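Local atomic coordinates of 433aa long hypothetical phosphoribosylglycinamide formyl transferase (Pyrococcus horikoshii, PDB entry 2DWC), a protein that is probably an enzyme of the ATP-grasp superfamily, built around an ATP-grasp domain, and holds adenosine-5'-diphosphate in its pocket. Residues 35-38 with 39-43; 71-74 with 75-79; 251-254 with 255-258. All coordinates share one frame; numbering follows the deposited sequence.

Contact 1. Residues 35-38 with 39-43; sequences AIEA and QRLGV
E37 and R40 come together through their torsions. CG of E37 stands opposite the backbone N (chi1 -178°), and a bend at chi2 (63°) swings the carboxylate along the helix toward R40 and L41. R40 runs extended from CG to NE, crosses the E37 side chain at about a right angle, and passes its CD 4.1 Å from E37 OE1. The charged ends make no salt bridge here. Water 1 joins them instead: it donates to E37 OE1 and accepts from R40 NH1 at 3.0 Å. CG2 of I36 lies over one face of the R40 guanidinium. The other carboxylate oxygen, E37 OE2, rests 3.8 Å from L41 CG. Both charges find their stronger partners on the second subunit: E37 pairs with R374 and R40 with E33 of that chain. Further along, the A38 carbonyl oxygen takes two N-H groups from opposite faces of its plane. V43 N binds A38 O at 2.9 Å and L41 N binds A38 O at 2.9 Å. G42, with positive phi, donates its N to Q39 O at 3.1 Å. CB of V43 then folds back to 4.0 Å from CB of A38. This is a Schellman motif with G42 as its C-prime residue. It ends helix 29-40 and turns the chain into strand 44-49 of a beta-alpha-beta unit in the Rossmann-like preATP-grasp domain.

Contact 2. Residues 71-74 with 75-79; sequences KDFL and WSVVE
W75 N donates to K71 O at 2.9 Å, and V78 N donates to L74 O at 2.9 Å in a nearly straight bond (170°). Between them, S76 N binds D72 O at 3.0 Å and V77 N binds F73 O at 3.1 Å. The side-chain polar ends of K71 and W75 both turn to E100: K71 NZ forms a salt bridge with it, and W75 NE1 a hydrogen bond. These two side chains lie side by side and point the same way, with K71 CG 3.8 Å from W75 CD1. The four i to i+4 bonds are those of a regular alpha-helix, 71-81, which packs beside the parallel sheet of the preATP-grasp domain. V77 and V78 touch L23 of strand 21-25. F73 and V77 form a second side-by-side pair. With CG of F73 beside its carbonyl carbon (chi1 163°), the ring projects from the helix next to V77, and its CE1 comes 3.7 Å from V77 CG2. Both residues also reach Y64 of strand 62-65. L74 and V78 touch F101 of helix 95-103. The indole of W75 meets the F101 ring edge-to-face.

Contact 3. Residues 251-254 with 255-258; sequences ISEK and AERE
S252 is the N-cap residue of helix 253-270 in the ATP-grasp domain, and A255 N donates to its side chain. From CB of S252, 4.1 Å from A255 N, the side chain turns to place OG between the backbone N and the carbonyl carbon (chi1 64°). That torsion lets OG accept from A255 N at 3.0 Å, with an N-H...O angle of 157°. The methyl of A255 sits close by, its CB 3.2 Å from the same OG. OG is also hydrogen-bonded to D285 OD2. S252 thus serves as N-cap with its side chain, while its carbonyl oxygen begins the regular helix bonding: E256 N donates to S252 O at 2.8 Å. R257 N to E253 O and E258 N to K254 O continue the pattern. I251, just before the cap, folds its side chain over the first turn. Its CD1 lies 4.1 Å from A255 CB and 3.8 Å from E256 N. I251 and A255 also touch V282 of strand 274-283, so this helix end packs on that strand. The E256 chain is extended, and its OE2 has a hydrogen bond with Y260 and a salt bridge with K231. Its other oxygen turns back toward the residue before the cap: one water donates to both E256 OE1 and I251 O, at 2.7 Å from E256 OE1.

Overall arrangement
The three contacts follow one another along the chain. Contacts 1 and 2 lie in the preATP-grasp domain, on helices that pack against the same parallel sheet. Their centres are about 23 Å apart and their nearest atoms about 14 Å apart. Contact 3 lies in the ATP-grasp domain, about 35 Å from contact 1 and 44 Å from contact 2, centre to centre. Contacts 2 and 3 lie on opposite sides of the chain's centre. Contact 1 is the C-terminal end of helix 29-40, contact 2 runs through most of helix 71-81, and contact 3 is the N-terminal start of helix 253-270. The second subunit touches contact 1 alone, which puts helix 29-40 in the dimer interface.

Contact 1. Residues 35-38 with 39-43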
ATOM      1  N   ALA B  35      -8.711  -1.676  -4.131  1.00 14.48           N
ATOM      2  CA  ALA B  35      -8.708  -0.372  -4.773  1.00 12.24           C
ATOM      3  C   ALA B  35      -7.338   0.280  -4.697  1.00 13.38           C
ATOM      4  O   ALA B  35      -6.912   0.976  -5.632  1.00 14.13           O
ATOM      5  CB  ALA B  35      -9.790   0.555  -4.109  1.00 14.65           C
ATOM      6  N   ILE B  36      -6.667   0.119  -3.562  1.00 12.64           N
ATOM      7  CA  ILE B  36      -5.328   0.710  -3.411  1.00 13.21           C
ATOM      8  C   ILE B  36      -4.341   0.073  -4.397  1.00 15.07           C
ATOM      9  O   ILE B  36      -3.546   0.777  -5.026  1.00 15.60           O
ATOM     10  CB  ILE B  36      -4.857   0.548  -1.921  1.00 14.40           C
ATOM     11  CG1 ILE B  36      -5.565   1.598  -1.073  1.00 12.36           C
ATOM     12  CG2 ILE B  36      -3.345   0.829  -1.800  1.00 17.30           C
ATOM     13  CD1 ILE B  36      -5.372   1.387   0.414  1.00 16.52           C
ATOM     14  N   GLU B  37      -4.370  -1.245  -4.565  1.00 13.39           N
ATOM     15  CA  GLU B  37      -3.427  -1.797  -5.584  1.00 14.50           C
ATOM     16  C   GLU B  37      -3.807  -1.347  -6.989  1.00 16.58           C
ATOM     17  O   GLU B  37      -2.933  -1.038  -7.832  1.00 16.40           O
ATOM     18  CB  GLU B  37      -3.431  -3.308  -5.530  1.00 18.06           C
ATOM     19  CG  GLU B  37      -2.427  -3.918  -6.545  1.00 20.31           C
ATOM     20  CD  GLU B  37      -0.949  -3.543  -6.262  1.00 34.95           C
ATOM     21  OE1 GLU B  37      -0.565  -3.193  -5.095  1.00 20.35           O
ATOM     22  OE2 GLU B  37      -0.171  -3.636  -7.228  1.00 24.33           O
ATOM     23  N   ALA B  38      -5.109  -1.262  -7.240  1.00 13.13           N
ATOM     24  CA  ALA B  38      -5.536  -0.782  -8.583  1.00 14.32           C
ATOM     25  C   ALA B  38      -5.005   0.637  -8.807  1.00 14.87           C
ATOM     26  O   ALA B  38      -4.445   0.957  -9.850  1.00 15.68           O
ATOM     27  CB  ALA B  38      -7.069  -0.796  -8.674  1.00 14.90           C
ATOM     28  N   GLN B  39      -5.188   1.520  -7.820  1.00 14.93           N
ATOM     29  CA  GLN B  39      -4.638   2.882  -7.962  1.00 14.51           C
ATOM     30  C   GLN B  39      -3.149   2.852  -8.176  1.00 14.42           C
ATOM     31  O   GLN B  39      -2.611   3.646  -8.934  1.00 15.45           O
ATOM     32  CB  GLN B  39      -4.909   3.736  -6.729  1.00 13.00           C
ATOM     33  CG  GLN B  39      -6.414   4.065  -6.622  1.00 15.14           C
ATOM     34  CD  GLN B  39      -6.801   5.328  -7.385  1.00 17.48           C
ATOM     35  OE1 GLN B  39      -6.104   5.784  -8.282  1.00 18.11           O
ATOM     36  NE2 GLN B  39      -7.935   5.909  -7.009  1.00 15.23           N
ATOM     37  N   ARG B  40      -2.459   1.958  -7.491  1.00 13.44           N
ATOM     38  CA  ARG B  40      -1.027   1.842  -7.662  1.00 14.13           C
ATOM     39  C   ARG B  40      -0.579   1.367  -9.054  1.00 18.41           C
ATOM     40  O   ARG B  40       0.587   1.566  -9.411  1.00 16.15           O
ATOM     41  CB  ARG B  40      -0.451   0.936  -6.579  1.00 13.21           C
ATOM     42  CG  ARG B  40      -0.223   1.690  -5.268  1.00 19.18           C
ATOM     43  CD  ARG B  40       0.177   0.720  -4.179  1.00 16.75           C
ATOM     44  NE  ARG B  40       0.756   1.452  -3.023  1.00 17.28           N
ATOM     45  CZ  ARG B  40       1.038   0.853  -1.875  1.00 23.29           C
ATOM     46  NH1 ARG B  40       0.771  -0.456  -1.707  1.00 17.96           N
ATOM     47  NH2 ARG B  40       1.677   1.531  -0.936  1.00 18.78           N
ATOM     48  N   LEU B  41      -1.514   0.820  -9.839  1.00 13.86           N
ATOM     49  CA  LEU B  41      -1.238   0.364 -11.205  1.00 14.62           C
ATOM     50  C   LEU B  41      -1.935   1.301 -12.220  1.00 12.34           C
ATOM     51  O   LEU B  41      -1.973   1.013 -13.414  1.00 15.91           O
ATOM     52  CB  LEU B  41      -1.754  -1.059 -11.386  1.00 14.30           C
ATOM     53  CG  LEU B  41      -1.018  -2.141 -10.611  1.00 18.23           C
ATOM     54  CD1 LEU B  41      -1.672  -3.489 -10.828  1.00 19.75           C
ATOM     55  CD2 LEU B  41       0.419  -2.191 -11.121  1.00 21.75           C
ATOM     56  N   GLY B  42      -2.480   2.431 -11.748  1.00 13.22           N
ATOM     57  CA  GLY B  42      -3.160   3.325 -12.659  1.00 13.96           C
ATOM     58  C   GLY B  42      -4.458   2.757 -13.235  1.00 15.11           C
ATOM     59  O   GLY B  42      -4.872   3.164 -14.326  1.00 15.08           O
ATOM     60  N   VAL B  43      -5.089   1.831 -12.513  1.00 13.86           N
ATOM     61  CA  VAL B  43      -6.343   1.220 -12.950  1.00 15.17           C
ATOM     62  C   VAL B  43      -7.515   1.992 -12.319  1.00 16.97           C
ATOM     63  O   VAL B  43      -7.477   2.336 -11.133  1.00 15.11           O
ATOM     64  CB  VAL B  43      -6.395  -0.256 -12.559  1.00 13.01           C
ATOM     65  CG1 VAL B  43      -7.808  -0.850 -12.846  1.00 13.01           C
ATOM     66  CG2 VAL B  43      -5.335  -1.029 -13.450  1.00 17.41           C
TER
HETATM   67  O   HOH W   1      -1.289  -2.264  -2.866  1.00 26.20           O

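Contact 2. Residues 71-74 with 75-79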
ATOM      1  N   LYS B  71     -31.395  -6.023  -8.640  1.00 19.83           N
ATOM      2  CA  LYS B  71     -30.784  -6.268  -9.951  1.00 19.25           C
ATOM      3  C   LYS B  71     -30.763  -5.058 -10.887  1.00 20.40           C
ATOM      4  O   LYS B  71     -29.818  -4.868 -11.646  1.00 19.01           O
ATOM      5  CB  LYS B  71     -31.524  -7.418 -10.645  1.00 21.01           C
ATOM      6  CG  LYS B  71     -31.077  -7.643 -12.032  1.00 22.14           C
ATOM      7  CD  LYS B  71     -31.636  -9.002 -12.531  1.00 32.33           C
ATOM      8  CE  LYS B  71     -33.129  -8.911 -12.813  1.00 28.39           C
ATOM      9  NZ  LYS B  71     -33.686 -10.263 -13.287  1.00 26.46           N
ATOM     10  N   ASP B  72     -31.834  -4.255 -10.874  1.00 17.71           N
ATOM     11  CA  ASP B  72     -31.925  -3.083 -11.759  1.00 19.52           C
ATOM     12  C   ASP B  72     -30.854  -2.026 -11.402  1.00 13.55           C
ATOM     13  O   ASP B  72     -30.323  -1.344 -12.312  1.00 15.44           O
ATOM     14  CB  ASP B  72     -33.261  -2.334 -11.571  1.00 32.12           C
ATOM     15  CG  ASP B  72     -34.446  -2.953 -12.278  1.00 44.96           C
ATOM     16  OD1 ASP B  72     -34.321  -4.024 -12.929  1.00 31.29           O
ATOM     17  OD2 ASP B  72     -35.537  -2.299 -12.150  1.00 36.23           O
ATOM     18  N   PHE B  73     -30.622  -1.843 -10.105  1.00 16.74           N
ATOM     19  CA  PHE B  73     -29.607  -0.890  -9.646  1.00 16.73           C
ATOM     20  C   PHE B  73     -28.241  -1.330 -10.184  1.00 18.37           C
ATOM     21  O   PHE B  73     -27.506  -0.540 -10.794  1.00 16.55           O
ATOM     22  CB  PHE B  73     -29.580  -0.813  -8.104  1.00 17.45           C
ATOM     23  CG  PHE B  73     -28.328  -0.180  -7.561  1.00 19.80           C
ATOM     24  CD1 PHE B  73     -27.961   1.094  -7.960  1.00 17.77           C
ATOM     25  CD2 PHE B  73     -27.518  -0.869  -6.665  1.00 18.04           C
ATOM     26  CE1 PHE B  73     -26.774   1.694  -7.459  1.00 13.88           C
ATOM     27  CE2 PHE B  73     -26.342  -0.305  -6.151  1.00 16.34           C
ATOM     28  CZ  PHE B  73     -25.958   1.005  -6.558  1.00 13.53           C
ATOM     29  N   LEU B  74     -27.906  -2.594  -9.958  1.00 18.89           N
ATOM     30  CA  LEU B  74     -26.623  -3.109 -10.418  1.00 18.21           C
ATOM     31  C   LEU B  74     -26.498  -3.031 -11.931  1.00 17.14           C
ATOM     32  O   LEU B  74     -25.423  -2.677 -12.454  1.00 14.41           O
ATOM     33  CB  LEU B  74     -26.402  -4.562  -9.922  1.00 19.17           C
ATOM     34  CG  LEU B  74     -26.383  -4.714  -8.382  1.00 19.15           C
ATOM     35  CD1 LEU B  74     -26.150  -6.200  -8.037  1.00 20.02           C
ATOM     36  CD2 LEU B  74     -25.272  -3.844  -7.754  1.00 19.58           C
ATOM     37  N   TRP B  75     -27.561  -3.345 -12.667  1.00 13.39           N
ATOM     38  CA  TRP B  75     -27.443  -3.249 -14.118  1.00 14.45           C
ATOM     39  C   TRP B  75     -27.201  -1.796 -14.582  1.00 12.79           C
ATOM     40  O   TRP B  75     -26.499  -1.515 -15.544  1.00 15.33           O
ATOM     41  CB  TRP B  75     -28.727  -3.776 -14.788  1.00 19.18           C
ATOM     42  CG  TRP B  75     -28.533  -5.139 -15.419  1.00 16.52           C
ATOM     43  CD1 TRP B  75     -29.201  -6.291 -15.097  1.00 18.80           C
ATOM     44  CD2 TRP B  75     -27.621  -5.476 -16.479  1.00 17.60           C
ATOM     45  NE1 TRP B  75     -28.767  -7.330 -15.916  1.00 15.56           N
ATOM     46  CE2 TRP B  75     -27.796  -6.853 -16.764  1.00 19.70           C
ATOM     47  CE3 TRP B  75     -26.679  -4.748 -17.219  1.00 17.42           C
ATOM     48  CZ2 TRP B  75     -27.055  -7.508 -17.762  1.00 20.28           C
ATOM     49  CZ3 TRP B  75     -25.939  -5.401 -18.216  1.00 21.28           C
ATOM     50  CH2 TRP B  75     -26.141  -6.772 -18.470  1.00 20.97           C
ATOM     51  N   SER B  76     -27.824  -0.852 -13.890  1.00 15.25           N
ATOM     52  CA  SER B  76     -27.658   0.538 -14.287  1.00 14.93           C
ATOM     53  C   SER B  76     -26.182   0.903 -14.130  1.00 15.85           C
ATOM     54  O   SER B  76     -25.567   1.531 -14.991  1.00 13.93           O
ATOM     55  CB  SER B  76     -28.546   1.454 -13.395  1.00 15.59           C
ATOM     56  OG  SER B  76     -28.350   2.806 -13.760  1.00 16.07           O
ATOM     57  N   VAL B  77     -25.585   0.466 -13.035  1.00 14.24           N
ATOM     58  CA  VAL B  77     -24.171   0.766 -12.835  1.00 13.10           C
ATOM     59  C   VAL B  77     -23.300   0.056 -13.883  1.00 13.75           C
ATOM     60  O   VAL B  77     -22.399   0.651 -14.475  1.00 14.04           O
ATOM     61  CB  VAL B  77     -23.726   0.307 -11.417  1.00 14.88           C
ATOM     62  CG1 VAL B  77     -22.210   0.605 -11.250  1.00 16.52           C
ATOM     63  CG2 VAL B  77     -24.545   1.087 -10.343  1.00 14.97           C
ATOM     64  N   VAL B  78     -23.549  -1.222 -14.092  1.00 13.95           N
ATOM     65  CA  VAL B  78     -22.735  -1.969 -15.070  1.00 13.22           C
ATOM     66  C   VAL B  78     -22.886  -1.390 -16.484  1.00 15.76           C
ATOM     67  O   VAL B  78     -21.889  -1.214 -17.195  1.00 16.49           O
ATOM     68  CB  VAL B  78     -23.096  -3.484 -15.067  1.00 14.69           C
ATOM     69  CG1 VAL B  78     -22.404  -4.206 -16.279  1.00 14.51           C
ATOM     70  CG2 VAL B  78     -22.648  -4.122 -13.712  1.00 17.23           C
ATOM     71  N   GLU B  79     -24.102  -1.027 -16.888  1.00 13.49           N
ATOM     72  CA  GLU B  79     -24.246  -0.469 -18.211  1.00 14.05           C
ATOM     73  C   GLU B  79     -23.549   0.871 -18.351  1.00 15.54           C
ATOM     74  O   GLU B  79     -23.019   1.218 -19.420  1.00 17.14           O
ATOM     75  CB  GLU B  79     -25.724  -0.314 -18.591  1.00 18.54           C
ATOM     76  CG  GLU B  79     -26.330  -1.556 -19.130  1.00 29.03           C
ATOM     77  CD  GLU B  79     -25.681  -1.969 -20.480  1.00 27.79           C
ATOM     78  OE1 GLU B  79     -25.402  -1.085 -21.327  1.00 31.77           O
ATOM     79  OE2 GLU B  79     -25.464  -3.181 -20.663  1.00 48.48           O
TER

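Contact 3. Residues 251-254 with 255-258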
ATOM      1  N   ILE B 251       1.788 -25.981  10.921  1.00 28.69           N
ATOM      2  CA  ILE B 251       1.307 -27.327  10.642  1.00 33.49           C
ATOM      3  C   ILE B 251       2.422 -28.137   9.985  1.00 31.70           C
ATOM      4  O   ILE B 251       3.400 -27.576   9.482  1.00 27.50           O
ATOM      5  CB  ILE B 251       0.050 -27.303   9.703  1.00 33.92           C
ATOM      6  CG1 ILE B 251       0.430 -26.727   8.324  1.00 34.44           C
ATOM      7  CG2 ILE B 251      -1.081 -26.524  10.388  1.00 26.02           C
ATOM      8  CD1 ILE B 251      -0.725 -26.763   7.288  1.00 29.81           C
ATOM      9  N   SER B 252       2.280 -29.463   9.988  1.00 34.58           N
ATOM     10  CA  SER B 252       3.303 -30.316   9.400  1.00 39.28           C
ATOM     11  C   SER B 252       3.428 -30.127   7.911  1.00 38.50           C
ATOM     12  O   SER B 252       2.496 -29.659   7.234  1.00 36.01           O
ATOM     13  CB  SER B 252       3.018 -31.798   9.675  1.00 35.85           C
ATOM     14  OG  SER B 252       1.803 -32.200   9.058  1.00 37.00           O
ATOM     15  N   GLU B 253       4.593 -30.502   7.403  1.00 36.74           N
ATOM     16  CA  GLU B 253       4.875 -30.413   5.989  1.00 38.89           C
ATOM     17  C   GLU B 253       3.900 -31.333   5.247  1.00 42.83           C
ATOM     18  O   GLU B 253       3.463 -31.020   4.135  1.00 33.37           O
ATOM     19  CB  GLU B 253       6.316 -30.808   5.727  1.00 45.32           C
ATOM     20  CG  GLU B 253       6.894 -30.076   4.554  1.00 54.52           C
ATOM     21  CD  GLU B 253       8.404 -30.087   4.548  1.00 63.05           C
ATOM     22  OE1 GLU B 253       9.009 -29.744   5.593  1.00 59.65           O
ATOM     23  OE2 GLU B 253       8.987 -30.424   3.494  1.00 65.61           O
ATOM     24  N   LYS B 254       3.544 -32.462   5.860  1.00 36.37           N
ATOM     25  CA  LYS B 254       2.578 -33.366   5.224  1.00 41.53           C
ATOM     26  C   LYS B 254       1.203 -32.706   5.147  1.00 35.14           C
ATOM     27  O   LYS B 254       0.534 -32.756   4.115  1.00 35.57           O
ATOM     28  CB  LYS B 254       2.434 -34.686   5.998  1.00 44.45           C
ATOM     29  CG  LYS B 254       3.584 -35.634   5.750  1.00 53.63           C
ATOM     30  CD  LYS B 254       3.272 -37.056   6.199  1.00 50.74           C
ATOM     31  CE  LYS B 254       4.498 -37.951   5.965  1.00 51.84           C
ATOM     32  NZ  LYS B 254       4.198 -39.401   6.192  1.00 62.16           N
ATOM     33  N   ALA B 255       0.782 -32.091   6.243  1.00 31.01           N
ATOM     34  CA  ALA B 255      -0.515 -31.422   6.263  1.00 36.98           C
ATOM     35  C   ALA B 255      -0.497 -30.283   5.241  1.00 31.08           C
ATOM     36  O   ALA B 255      -1.482 -30.053   4.536  1.00 31.48           O
ATOM     37  CB  ALA B 255      -0.807 -30.873   7.659  1.00 33.08           C
ATOM     38  N   GLU B 256       0.622 -29.566   5.175  1.00 26.63           N
ATOM     39  CA  GLU B 256       0.739 -28.443   4.248  1.00 26.65           C
ATOM     40  C   GLU B 256       0.531 -28.899   2.812  1.00 30.15           C
ATOM     41  O   GLU B 256      -0.194 -28.264   2.036  1.00 27.38           O
ATOM     42  CB  GLU B 256       2.104 -27.760   4.388  1.00 27.77           C
ATOM     43  CG  GLU B 256       2.306 -26.592   3.446  1.00 27.02           C
ATOM     44  CD  GLU B 256       3.674 -26.006   3.554  1.00 37.95           C
ATOM     45  OE1 GLU B 256       4.417 -26.434   4.457  1.00 38.58           O
ATOM     46  OE2 GLU B 256       4.020 -25.133   2.736  1.00 29.53           O
ATOM     47  N   ARG B 257       1.149 -30.011   2.433  1.00 26.12           N
ATOM     48  CA  ARG B 257       0.958 -30.479   1.068  1.00 29.03           C
ATOM     49  C   ARG B 257      -0.481 -30.963   0.828  1.00 26.46           C
ATOM     50  O   ARG B 257      -0.995 -30.881  -0.297  1.00 25.82           O
ATOM     51  CB  ARG B 257       1.949 -31.605   0.729  1.00 34.36           C
ATOM     52  CG  ARG B 257       3.402 -31.196   0.916  1.00 48.55           C
ATOM     53  CD  ARG B 257       4.388 -32.151   0.232  1.00 48.48           C
ATOM     54  NE  ARG B 257       4.452 -31.878  -1.203  1.00 59.92           N
ATOM     55  CZ  ARG B 257       3.857 -32.605  -2.149  1.00 58.32           C
ATOM     56  NH1 ARG B 257       3.142 -33.686  -1.838  1.00 53.16           N
ATOM     57  NH2 ARG B 257       3.951 -32.226  -3.415  1.00 54.91           N
ATOM     58  N   GLU B 258      -1.111 -31.502   1.853  1.00 24.55           N
ATOM     59  CA  GLU B 258      -2.493 -31.975   1.709  1.00 25.86           C
ATOM     60  C   GLU B 258      -3.406 -30.738   1.562  1.00 25.82           C
ATOM     61  O   GLU B 258      -4.420 -30.764   0.844  1.00 23.16           O
ATOM     62  CB  GLU B 258      -2.889 -32.785   2.942  1.00 26.94           C
ATOM     63  CG  GLU B 258      -4.301 -33.320   2.951  1.00 30.30           C
ATOM     64  CD  GLU B 258      -4.520 -34.489   1.967  1.00 35.07           C
ATOM     65  OE1 GLU B 258      -5.606 -35.095   2.045  1.00 35.04           O
ATOM     66  OE2 GLU B 258      -3.631 -34.785   1.132  1.00 38.70           O
TER
HETATM   67  O   HOH W   2       4.429 -26.604   7.170  1.00 50.24           O